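Local coordinates for N-carbamoylsarcosine amidase related protein (Thermoplasma acidophilum, PDB 3EEF), which binds zinc and probably hydrolyses a carbon-nitrogen amide bond as an N-carbamoylsarcosine amidase of the isochorismatase-like family, at residues P3-V8 and V114-D119. Sequence-based numbering, arbitrary orientation.
Sequences PALVVV and VLIGLD
Val-6 lends both its N-H and its carbonyl to the neighbouring strand, the N bonding Val-114 O at 2.8 Å and the O receiving Ile-116 N at 3.2 Å. With Val-114 N on Ala-4 O, Val-8 N on Ile-116 O and Leu-118 N on Val-8 O, this makes the staggered ladder of a parallel pair, the axes of strands 3-8 and 114-116 inclined at 18°. The first three bonds run nearly along the C=O axis; the two nearest Gly-117 come in tilted from the carbonyl plane, where the chain turns a corner. There Gly-117 CA lies 3.3 Å from Val-8 O, a close CA-H...O contact beside the bond from Leu-118 N to that same oxygen.

Ile-116 can be followed outward on the face it shares with Leu-5, Val-7 and Val-114. From CB, CG2 reaches Leu-5 CD1 at 4.0 Å, while CG1, set between backbone N and carbonyl carbon (chi1 70°), runs alongside Val-7 and meets its CG1 at 4.0 Å. The extended chain then carries CD1 on to touch both Val-7 CG2 and Leu-5 CD1, each at 4.1 Å. The Leu-5 side chain slants across that of Val-114, its CD1 3.8 Å from Val-114 CG1. On the reverse face Leu-115 CD2 rests against Val-6 CB.

The two strands are central neighbours in the parallel sheet of this alpha/beta/alpha fold, with strand 45-50 flanking 3-8 and strand 137-141 flanking 112-116. The Val-8 side chain lies about 9 Å from the bound zinc. Helix 22-40 packs on Leu-5 and Val-114, helix 123-133 on Val-8 and Leu-115.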
loop_
_atom_site.group_PDB
_atom_site.type_symbol
_atom_site.label_atom_id
_atom_site.label_comp_id
_atom_site.label_asym_id
_atom_site.label_seq_id
_atom_site.Cartn_x
_atom_site.Cartn_y
_atom_site.Cartn_z
ATOM N N PRO A 3 22.524 2.226 -5.771
ATOM C CA PRO A 3 21.535 3.250 -5.909
ATOM C C PRO A 3 20.772 3.196 -7.216
ATOM O O PRO A 3 21.288 2.683 -8.228
ATOM C CB PRO A 3 22.374 4.511 -5.871
ATOM C CG PRO A 3 23.615 4.110 -6.644
ATOM C CD PRO A 3 23.814 2.641 -6.355
ATOM N N ALA A 4 19.555 3.756 -7.194
ATOM C CA ALA A 4 18.827 4.045 -8.418
ATOM C C ALA A 4 18.515 5.512 -8.468
ATOM O O ALA A 4 18.320 6.153 -7.426
ATOM C CB ALA A 4 17.556 3.243 -8.472
ATOM N N LEU A 5 18.443 6.048 -9.679
ATOM C CA LEU A 5 18.114 7.459 -9.837
ATOM C C LEU A 5 16.622 7.601 -10.141
ATOM O O LEU A 5 16.114 6.962 -11.053
ATOM C CB LEU A 5 18.958 8.093 -10.938
ATOM C CG LEU A 5 18.679 9.540 -11.283
ATOM C CD1 LEU A 5 19.186 10.519 -10.165
ATOM C CD2 LEU A 5 19.293 9.826 -12.659
ATOM N N VAL A 6 15.938 8.413 -9.340
ATOM C CA VAL A 6 14.520 8.690 -9.514
ATOM C C VAL A 6 14.400 10.136 -9.953
ATOM O O VAL A 6 14.828 11.030 -9.226
ATOM C CB VAL A 6 13.701 8.425 -8.220
ATOM C CG1 VAL A 6 12.232 8.724 -8.436
ATOM C CG2 VAL A 6 13.862 6.985 -7.785
ATOM N N VAL A 7 13.870 10.344 -11.162
ATOM C CA VAL A 7 13.798 11.666 -11.784
ATOM C C VAL A 7 12.369 12.164 -11.718
ATOM O O VAL A 7 11.503 11.702 -12.495
ATOM C CB VAL A 7 14.234 11.650 -13.266
ATOM C CG1 VAL A 7 14.297 13.054 -13.761
ATOM C CG2 VAL A 7 15.623 10.963 -13.479
ATOM N N VAL A 8 12.116 13.111 -10.812
ATOM C CA VAL A 8 10.731 13.512 -10.492
ATOM C C VAL A 8 10.171 14.696 -11.333
ATOM O O VAL A 8 10.691 15.790 -11.252
ATOM C CB VAL A 8 10.581 13.852 -8.977
ATOM C CG1 VAL A 8 9.090 14.113 -8.631
ATOM C CG2 VAL A 8 11.202 12.704 -8.083
ATOM N N VAL A 114 18.485 8.052 -5.349
ATOM C CA VAL A 114 19.015 9.395 -5.625
ATOM C C VAL A 114 17.929 10.174 -6.292
ATOM O O VAL A 114 17.393 9.737 -7.308
ATOM C CB VAL A 114 20.239 9.355 -6.539
ATOM C CG1 VAL A 114 20.767 10.770 -6.743
ATOM C CG2 VAL A 114 21.295 8.451 -5.924
ATOM N N LEU A 115 17.588 11.311 -5.711
ATOM C CA LEU A 115 16.400 12.084 -6.123
ATOM C C LEU A 115 16.775 13.389 -6.823
ATOM O O LEU A 115 17.539 14.179 -6.303
ATOM C CB LEU A 115 15.553 12.433 -4.892
ATOM C CG LEU A 115 14.996 11.290 -4.076
ATOM C CD1 LEU A 115 14.229 11.829 -2.858
ATOM C CD2 LEU A 115 14.093 10.428 -4.957
ATOM N N ILE A 116 16.237 13.602 -8.009
ATOM C CA ILE A 116 16.333 14.880 -8.667
ATOM C C ILE A 116 14.971 15.245 -9.263
ATOM O O ILE A 116 14.092 14.371 -9.414
ATOM C CB ILE A 116 17.419 14.839 -9.770
ATOM C CG1 ILE A 116 17.003 13.970 -10.951
ATOM C CG2 ILE A 116 18.752 14.333 -9.193
ATOM C CD1 ILE A 116 18.046 13.969 -12.082
ATOM N N GLY A 117 14.790 16.528 -9.583
ATOM C CA GLY A 117 13.594 17.007 -10.300
ATOM C C GLY A 117 12.764 18.033 -9.541
ATOM O O GLY A 117 13.267 18.742 -8.684
ATOM N N LEU A 118 11.468 18.038 -9.823
ATOM C CA LEU A 118 10.525 19.068 -9.391
ATOM C C LEU A 118 9.483 18.544 -8.414
ATOM O O LEU A 118 8.753 17.598 -8.738
ATOM C CB LEU A 118 9.785 19.630 -10.626
ATOM C CG LEU A 118 10.789 20.070 -11.664
ATOM C CD1 LEU A 118 10.083 20.682 -12.823
ATOM C CD2 LEU A 118 11.881 21.000 -11.020
ATOM N N ASP A 119 9.400 19.119 -7.214
ATOM C CA ASP A 119 10.380 20.059 -6.663
ATOM C C ASP A 119 10.619 19.736 -5.207
ATOM O O ASP A 119 9.918 18.898 -4.621
ATOM C CB ASP A 119 9.912 21.515 -6.831
ATOM C CG ASP A 119 8.500 21.737 -6.378
ATOM O OD1 ASP A 119 8.241 21.482 -5.184
ATOM O OD2 ASP A 119 7.674 22.195 -7.201
#